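Local coordinates for geranylgeranyl pyrophosphate synthase (Corynebacterium glutamicum, PDB 3LK5), which probably makes isoprenoid diphosphates by condensing an allylic diphosphate with isopentenyl diphosphate, using magnesium, as related polyprenyl synthases do, at residues S10-P22 / L68-K81. Sequence-based numbering, arbitrary orientation.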
ATOM      1  N   SER A  10       7.606  -9.317  30.074  1.00 80.41           N
ATOM      2  CA  SER A  10       8.522  -8.915  31.130  1.00 80.14           C
ATOM      3  C   SER A  10       9.979  -8.944  30.658  1.00 79.68           C
ATOM      4  O   SER A  10      10.738  -9.873  30.964  1.00 80.07           O
ATOM      5  CB  SER A  10       8.325  -9.730  32.405  1.00 80.14           C
ATOM      6  OG  SER A  10       9.079  -9.148  33.453  1.00 76.90           O
ATOM      7  N   PHE A  11      10.345  -7.918  29.895  1.00 78.65           N
ATOM      8  CA  PHE A  11      11.728  -7.687  29.483  1.00 77.49           C
ATOM      9  C   PHE A  11      12.195  -6.333  30.058  1.00 77.16           C
ATOM     10  O   PHE A  11      11.367  -5.566  30.572  1.00 76.83           O
ATOM     11  CB  PHE A  11      11.869  -7.834  27.942  1.00 76.78           C
ATOM     12  CG  PHE A  11      11.623  -6.560  27.132  1.00 53.68           C
ATOM     13  CD1 PHE A  11      10.677  -5.615  27.521  1.00 76.04           C
ATOM     14  CD2 PHE A  11      12.336  -6.342  25.948  1.00 76.12           C
ATOM     15  CE1 PHE A  11      10.474  -4.463  26.774  1.00 53.98           C
ATOM     16  CE2 PHE A  11      12.129  -5.195  25.183  1.00 53.23           C
ATOM     17  CZ  PHE A  11      11.193  -4.260  25.596  1.00 75.73           C
ATOM     18  N   ASP A  12      13.500  -6.052  30.014  1.00 77.06           N
ATOM     19  CA  ASP A  12      14.033  -4.784  30.544  1.00 76.63           C
ATOM     20  C   ASP A  12      13.684  -3.603  29.604  1.00 76.12           C
ATOM     21  O   ASP A  12      14.146  -3.539  28.453  1.00 76.00           O
ATOM     22  CB  ASP A  12      15.552  -4.882  30.813  1.00 76.55           C
ATOM     23  CG  ASP A  12      16.062  -3.852  31.845  1.00 86.80           C
ATOM     24  OD1 ASP A  12      15.570  -2.699  31.884  1.00 76.45           O
ATOM     25  OD2 ASP A  12      16.989  -4.199  32.613  1.00 76.32           O
ATOM     26  N   ALA A  13      12.872  -2.681  30.128  1.00 75.35           N
ATOM     27  CA  ALA A  13      12.325  -1.537  29.383  1.00 74.27           C
ATOM     28  C   ALA A  13      13.283  -0.339  29.236  1.00 73.30           C
ATOM     29  O   ALA A  13      12.905   0.685  28.664  1.00 72.62           O
ATOM     30  CB  ALA A  13      11.014  -1.084  30.028  1.00 74.05           C
ATOM     31  N   HIS A  14      14.502  -0.466  29.764  1.00 72.89           N
ATOM     32  CA  HIS A  14      15.497   0.617  29.719  1.00 72.46           C
ATOM     33  C   HIS A  14      16.795   0.163  29.063  1.00 70.94           C
ATOM     34  O   HIS A  14      17.718   0.967  28.847  1.00 70.78           O
ATOM     35  CB  HIS A  14      15.774   1.180  31.123  1.00 73.80           C
ATOM     36  CG  HIS A  14      14.828   2.266  31.540  1.00 76.01           C
ATOM     37  ND1 HIS A  14      13.682   2.021  32.271  1.00 74.94           N
ATOM     38  CD2 HIS A  14      14.857   3.604  31.325  1.00 74.90           C
ATOM     39  CE1 HIS A  14      13.048   3.160  32.490  1.00 75.57           C
ATOM     40  NE2 HIS A  14      13.740   4.136  31.926  1.00 75.90           N
ATOM     41  N   ASP A  15      16.866  -1.123  28.735  1.00 69.83           N
ATOM     42  CA  ASP A  15      18.068  -1.650  28.103  1.00 69.01           C
ATOM     43  C   ASP A  15      17.768  -2.280  26.741  1.00 66.47           C
ATOM     44  O   ASP A  15      16.662  -2.781  26.484  1.00 66.89           O
ATOM     45  CB  ASP A  15      18.851  -2.595  29.054  1.00 70.40           C
ATOM     46  CG  ASP A  15      18.680  -4.076  28.709  1.00 85.15           C
ATOM     47  OD1 ASP A  15      19.699  -4.734  28.409  1.00 71.01           O
ATOM     48  OD2 ASP A  15      17.533  -4.580  28.729  1.00 71.24           O
ATOM     49  N   LEU A  16      18.773  -2.232  25.875  1.00 63.54           N
ATOM     50  CA  LEU A  16      18.682  -2.734  24.514  1.00 60.65           C
ATOM     51  C   LEU A  16      19.302  -4.133  24.426  1.00 58.50           C
ATOM     52  O   LEU A  16      20.526  -4.306  24.599  1.00 58.59           O
ATOM     53  CB  LEU A  16      19.389  -1.748  23.574  1.00 60.02           C
ATOM     54  CG  LEU A  16      19.404  -1.976  22.072  1.00 61.38           C
ATOM     55  CD1 LEU A  16      18.008  -2.200  21.545  1.00 59.78           C
ATOM     56  CD2 LEU A  16      20.054  -0.762  21.407  1.00 59.79           C
ATOM     57  N   ASP A  17      18.454  -5.132  24.189  1.00 55.58           N
ATOM     58  CA  ASP A  17      18.903  -6.513  24.081  1.00 53.31           C
ATOM     59  C   ASP A  17      18.739  -6.956  22.635  1.00 50.46           C
ATOM     60  O   ASP A  17      17.650  -7.308  22.218  1.00 49.95           O
ATOM     61  CB  ASP A  17      18.093  -7.404  25.028  1.00 54.12           C
ATOM     62  CG  ASP A  17      18.720  -8.776  25.242  1.00 59.04           C
ATOM     63  OD1 ASP A  17      19.170  -9.430  24.272  1.00 54.61           O
ATOM     64  OD2 ASP A  17      18.730  -9.220  26.406  1.00 54.99           O
ATOM     65  N   LEU A  18      19.834  -6.954  21.879  1.00 48.61           N
ATOM     66  CA  LEU A  18      19.768  -7.186  20.437  1.00 47.70           C
ATOM     67  C   LEU A  18      19.254  -8.571  20.123  1.00 47.17           C
ATOM     68  O   LEU A  18      18.453  -8.742  19.203  1.00 46.65           O
ATOM     69  CB  LEU A  18      21.141  -7.021  19.776  1.00 47.37           C
ATOM     70  CG  LEU A  18      21.917  -5.733  20.034  1.00 47.07           C
ATOM     71  CD1 LEU A  18      23.172  -5.748  19.170  1.00 46.95           C
ATOM     72  CD2 LEU A  18      21.075  -4.489  19.756  1.00 46.76           C
ATOM     73  N   ASP A  19      19.730  -9.564  20.874  1.00 46.44           N
ATOM     74  CA  ASP A  19      19.404 -10.951  20.550  1.00 46.80           C
ATOM     75  C   ASP A  19      17.970 -11.369  20.875  1.00 43.24           C
ATOM     76  O   ASP A  19      17.408 -12.161  20.136  1.00 43.59           O
ATOM     77  CB  ASP A  19      20.438 -11.942  21.133  1.00 50.01           C
ATOM     78  CG  ASP A  19      21.822 -11.801  20.480  1.00 72.21           C
ATOM     79  OD1 ASP A  19      21.915 -11.317  19.323  1.00 52.68           O
ATOM     80  OD2 ASP A  19      22.822 -12.174  21.130  1.00 52.97           O
ATOM     81  N   LYS A  20      17.374 -10.836  21.941  1.00 40.91           N
ATOM     82  CA  LYS A  20      16.006 -11.244  22.325  1.00 39.97           C
ATOM     83  C   LYS A  20      14.905 -10.350  21.737  1.00 36.02           C
ATOM     84  O   LYS A  20      13.734 -10.727  21.756  1.00 33.93           O
ATOM     85  CB  LYS A  20      15.808 -11.250  23.850  1.00 42.52           C
ATOM     86  CG  LYS A  20      16.726 -12.208  24.627  1.00 62.14           C
ATOM     87  CD  LYS A  20      16.271 -12.340  26.080  1.00 47.04           C
ATOM     88  CE  LYS A  20      17.398 -12.849  26.983  1.00 62.36           C
ATOM     89  NZ  LYS A  20      17.581 -14.336  26.964  1.00 50.64           N
ATOM     90  N   PHE A  21      15.254  -9.144  21.286  1.00 33.31           N
ATOM     91  CA  PHE A  21      14.202  -8.234  20.811  1.00 31.22           C
ATOM     92  C   PHE A  21      13.306  -8.833  19.703  1.00 28.87           C
ATOM     93  O   PHE A  21      12.105  -8.628  19.749  1.00 29.16           O
ATOM     94  CB  PHE A  21      14.739  -6.846  20.431  1.00 31.12           C
ATOM     95  CG  PHE A  21      13.666  -5.814  20.289  1.00 28.31           C
ATOM     96  CD1 PHE A  21      13.017  -5.340  21.403  1.00 30.28           C
ATOM     97  CD2 PHE A  21      13.310  -5.334  19.037  1.00 30.82           C
ATOM     98  CE1 PHE A  21      12.020  -4.407  21.307  1.00 29.64           C
ATOM     99  CE2 PHE A  21      12.320  -4.381  18.912  1.00 28.59           C
ATOM    100  CZ  PHE A  21      11.661  -3.917  20.054  1.00 30.66           C
ATOM    101  N   PRO A  22      13.871  -9.579  18.724  1.00 28.59           N
ATOM    102  CA  PRO A  22      12.992 -10.141  17.676  1.00 28.65           C
ATOM    103  C   PRO A  22      11.873 -11.018  18.232  1.00 28.16           C
ATOM    104  O   PRO A  22      10.809 -11.117  17.599  1.00 27.43           O
ATOM    105  CB  PRO A  22      13.939 -10.969  16.801  1.00 29.53           C
ATOM    106  CG  PRO A  22      15.268 -10.318  16.991  1.00 34.23           C
ATOM    107  CD  PRO A  22      15.300  -9.779  18.395  1.00 29.97           C
ATOM    108  N   LEU A  68      14.029  -3.141  15.636  1.00 24.28           N
ATOM    109  CA  LEU A  68      15.154  -3.023  16.596  1.00 25.12           C
ATOM    110  C   LEU A  68      15.762  -1.608  16.631  1.00 23.84           C
ATOM    111  O   LEU A  68      16.024  -1.050  17.694  1.00 23.55           O
ATOM    112  CB  LEU A  68      16.225  -4.053  16.238  1.00 27.77           C
ATOM    113  CG  LEU A  68      17.417  -4.176  17.213  1.00 42.09           C
ATOM    114  CD1 LEU A  68      17.043  -4.272  18.734  1.00 30.12           C
ATOM    115  CD2 LEU A  68      18.248  -5.378  16.758  1.00 30.59           C
ATOM    116  N   TYR A  69      15.947  -1.003  15.458  1.00 24.61           N
ATOM    117  CA  TYR A  69      16.431   0.368  15.393  1.00 24.46           C
ATOM    118  C   TYR A  69      15.429   1.380  15.911  1.00 23.86           C
ATOM    119  O   TYR A  69      15.835   2.340  16.552  1.00 24.67           O
ATOM    120  CB  TYR A  69      16.939   0.743  13.979  1.00 24.57           C
ATOM    121  CG  TYR A  69      18.403   0.391  13.777  1.00 24.58           C
ATOM    122  CD1 TYR A  69      18.788  -0.486  12.779  1.00 24.73           C
ATOM    123  CD2 TYR A  69      19.399   0.959  14.601  1.00 25.80           C
ATOM    124  CE1 TYR A  69      20.134  -0.803  12.583  1.00 26.89           C
ATOM    125  CE2 TYR A  69      20.726   0.664  14.414  1.00 25.97           C
ATOM    126  CZ  TYR A  69      21.090  -0.207  13.394  1.00 26.23           C
ATOM    127  OH  TYR A  69      22.428  -0.494  13.197  1.00 28.95           O
ATOM    128  N   ALA A  70      14.128   1.196  15.639  1.00 22.78           N
ATOM    129  CA  ALA A  70      13.135   2.078  16.219  1.00 22.52           C
ATOM    130  C   ALA A  70      13.194   2.034  17.764  1.00 23.28           C
ATOM    131  O   ALA A  70      13.149   3.069  18.445  1.00 23.28           O
ATOM    132  CB  ALA A  70      11.716   1.707  15.712  1.00 23.53           C
ATOM    133  N   TRP A  71      13.274   0.818  18.305  1.00 22.44           N
ATOM    134  CA  TRP A  71      13.387   0.644  19.743  1.00 23.39           C
ATOM    135  C   TRP A  71      14.644   1.302  20.316  1.00 22.44           C
ATOM    136  O   TRP A  71      14.583   1.972  21.328  1.00 22.39           O
ATOM    137  CB  TRP A  71      13.323  -0.861  20.080  1.00 25.23           C
ATOM    138  CG  TRP A  71      13.459  -1.209  21.553  1.00 26.82           C
ATOM    139  CD1 TRP A  71      14.412  -2.038  22.101  1.00 27.96           C
ATOM    140  CD2 TRP A  71      12.605  -0.812  22.635  1.00 26.94           C
ATOM    141  NE1 TRP A  71      14.225  -2.139  23.455  1.00 27.23           N
ATOM    142  CE2 TRP A  71      13.121  -1.413  23.813  1.00 27.93           C
ATOM    143  CE3 TRP A  71      11.462  -0.008  22.732  1.00 27.37           C
ATOM    144  CZ2 TRP A  71      12.547  -1.208  25.077  1.00 28.63           C
ATOM    145  CZ3 TRP A  71      10.880   0.195  23.988  1.00 28.29           C
ATOM    146  CH2 TRP A  71      11.435  -0.414  25.147  1.00 28.80           C
ATOM    147  N   ALA A  72      15.761   1.135  19.631  1.00 23.44           N
ATOM    148  CA  ALA A  72      17.021   1.760  20.043  1.00 23.36           C
ATOM    149  C   ALA A  72      16.919   3.268  20.009  1.00 23.21           C
ATOM    150  O   ALA A  72      17.474   3.940  20.881  1.00 24.12           O
ATOM    151  CB  ALA A  72      18.148   1.293  19.143  1.00 23.89           C
ATOM    152  N   GLY A  73      16.255   3.812  18.991  1.00 20.90           N
ATOM    153  CA  GLY A  73      16.023   5.275  18.942  1.00 21.98           C
ATOM    154  C   GLY A  73      15.198   5.794  20.101  1.00 22.29           C
ATOM    155  O   GLY A  73      15.492   6.860  20.691  1.00 22.83           O
ATOM    156  N   PHE A  74      14.167   5.040  20.453  1.00 22.34           N
ATOM    157  CA  PHE A  74      13.341   5.363  21.630  1.00 22.53           C
ATOM    158  C   PHE A  74      14.196   5.351  22.900  1.00 23.24           C
ATOM    159  O   PHE A  74      14.140   6.292  23.699  1.00 23.90           O
ATOM    160  CB  PHE A  74      12.176   4.361  21.743  1.00 23.16           C
ATOM    161  CG  PHE A  74      11.314   4.558  22.965  1.00 25.27           C
ATOM    162  CD1 PHE A  74      10.315   5.525  22.979  1.00 24.31           C
ATOM    163  CD2 PHE A  74      11.515   3.765  24.104  1.00 24.37           C
ATOM    164  CE1 PHE A  74       9.521   5.728  24.109  1.00 25.27           C
ATOM    165  CE2 PHE A  74      10.738   3.941  25.240  1.00 25.60           C
ATOM    166  CZ  PHE A  74       9.737   4.944  25.251  1.00 25.62           C
ATOM    167  N   LEU A  75      14.998   4.306  23.073  1.00 23.34           N
ATOM    168  CA  LEU A  75      15.816   4.195  24.277  1.00 24.56           C
ATOM    169  C   LEU A  75      16.900   5.294  24.315  1.00 25.91           C
ATOM    170  O   LEU A  75      17.178   5.846  25.372  1.00 27.55           O
ATOM    171  CB  LEU A  75      16.475   2.820  24.373  1.00 25.93           C
ATOM    172  CG  LEU A  75      15.527   1.627  24.569  1.00 29.59           C
ATOM    173  CD1 LEU A  75      16.353   0.355  24.579  1.00 28.09           C
ATOM    174  CD2 LEU A  75      14.687   1.768  25.851  1.00 27.79           C
ATOM    175  N   ALA A  76      17.505   5.587  23.171  1.00 25.62           N
ATOM    176  CA  ALA A  76      18.508   6.656  23.082  1.00 27.48           C
ATOM    177  C   ALA A  76      17.958   8.026  23.536  1.00 30.15           C
ATOM    178  O   ALA A  76      18.673   8.791  24.208  1.00 30.47           O
ATOM    179  CB  ALA A  76      19.113   6.735  21.665  1.00 27.34           C
ATOM    180  N   ALA A  77      16.699   8.314  23.201  1.00 30.97           N
ATOM    181  CA  ALA A  77      16.048   9.589  23.520  1.00 34.27           C
ATOM    182  C   ALA A  77      15.398   9.593  24.879  1.00 38.66           C
ATOM    183  O   ALA A  77      15.149  10.634  25.464  1.00 38.58           O
ATOM    184  CB  ALA A  77      14.979   9.898  22.484  1.00 34.00           C
ATOM    185  N   GLN A  78      15.038   8.415  25.355  1.00 43.33           N
ATOM    186  CA  GLN A  78      14.187   8.345  26.531  1.00 46.23           C
ATOM    187  C   GLN A  78      15.117   8.514  27.710  1.00 50.58           C
ATOM    188  O   GLN A  78      14.682   8.898  28.791  1.00 52.25           O
ATOM    189  CB  GLN A  78      13.424   7.024  26.573  1.00 44.32           C
ATOM    190  CG  GLN A  78      12.154   7.101  27.386  1.00 54.81           C
ATOM    191  CD  GLN A  78      11.971   5.916  28.304  1.00 42.96           C
ATOM    192  OE1 GLN A  78      10.909   5.744  28.894  1.00 55.13           O
ATOM    193  NE2 GLN A  78      13.011   5.091  28.440  1.00 54.88           N
ATOM    194  N   GLY A  79      16.403   8.257  27.477  1.00 53.00           N
ATOM    195  CA  GLY A  79      17.460   8.429  28.493  1.00 55.76           C
ATOM    196  C   GLY A  79      17.218   7.624  29.768  1.00 58.75           C
ATOM    197  O   GLY A  79      16.546   6.573  29.748  1.00 57.71           O
ATOM    198  N   HIS A  80      17.760   8.126  30.882  1.00 62.21           N
ATOM    199  CA  HIS A  80      17.597   7.488  32.200  1.00 65.03           C
ATOM    200  C   HIS A  80      16.223   7.743  32.831  1.00 65.82           C
ATOM    201  O   HIS A  80      15.995   7.375  33.991  1.00 66.48           O
ATOM    202  CB  HIS A  80      18.726   7.906  33.168  1.00 66.86           C
ATOM    203  CG  HIS A  80      20.104   7.593  32.663  1.00 69.78           C
ATOM    204  ND1 HIS A  80      21.163   8.469  32.794  1.00 68.60           N
ATOM    205  CD2 HIS A  80      20.592   6.507  32.011  1.00 68.36           C
ATOM    206  CE1 HIS A  80      22.244   7.935  32.248  1.00 69.40           C
ATOM    207  NE2 HIS A  80      21.925   6.744  31.768  1.00 69.47           N
ATOM    208  N   LYS A  81      15.311   8.349  32.061  1.00 65.70           N
ATOM    209  CA  LYS A  81      13.962   8.698  32.545  1.00 65.20           C
ATOM    210  C   LYS A  81      12.804   7.867  31.951  1.00 64.19           C
ATOM    211  O   LYS A  81      13.003   6.875  31.237  1.00 63.99           O
ATOM    212  CB  LYS A  81      13.685  10.212  32.386  1.00 65.31           C
ATOM    213  CG  LYS A  81      13.513  10.676  30.946  1.00 67.91           C
ATOM    214  CD  LYS A  81      13.272  12.172  30.827  1.00 65.32           C
ATOM    215  CE  LYS A  81      13.075  12.564  29.366  1.00 67.85           C
ATOM    216  NZ  LYS A  81      11.991  11.753  28.731  1.00 65.39           N
TER
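His14, Leu16 and Phe21 lie beside Leu75, Ala72 and Leu68 in turn, with CA atoms 6.5 to 6.8 Å apart, so the N-terminal chain, loop up to the turn into helix 21-43, runs antiparallel to helix 65-78. Trp71 is the centre of the packing. Its CG sits anti to the backbone N (chi1 179°), which carries the indole out toward the incoming chain, and Phe21 lies over one face of the five-membered ring in an offset stack, planes only 8° apart. On the opposite face of the indole Leu75 CG, one turn further along the same helix, sits off-centre near CE2. Farther along the indole, Phe11 brings CZ to within 3.4 Å of Trp71 CZ2, but those rings barely overlap. Trp71 NE1 is buried without a hydrogen-bond partner; Asp15 O stays 3.9 Å away. Leu16 splits its branches: CD1 touches Leu68 CD1 and Trp71 CD1, while CD2 meets Ala72 CB at 3.6 Å. Past the end of the helix, His14 NE2 donates to Lys81 O (2.9 Å, 159° at the hydrogen) from above the carbonyl plane. Helix 355-369 adds Gln360 against Leu16, and Leu87 and Val90 of helix 87-111 pack on Trp71. Away from the magnesium-binding aspartates, the contact packs the N-terminal segment on helix 65-78 of the all-helical polyprenyl synthase fold, around an aromatic cluster of Phe11, Phe21 and Trp71.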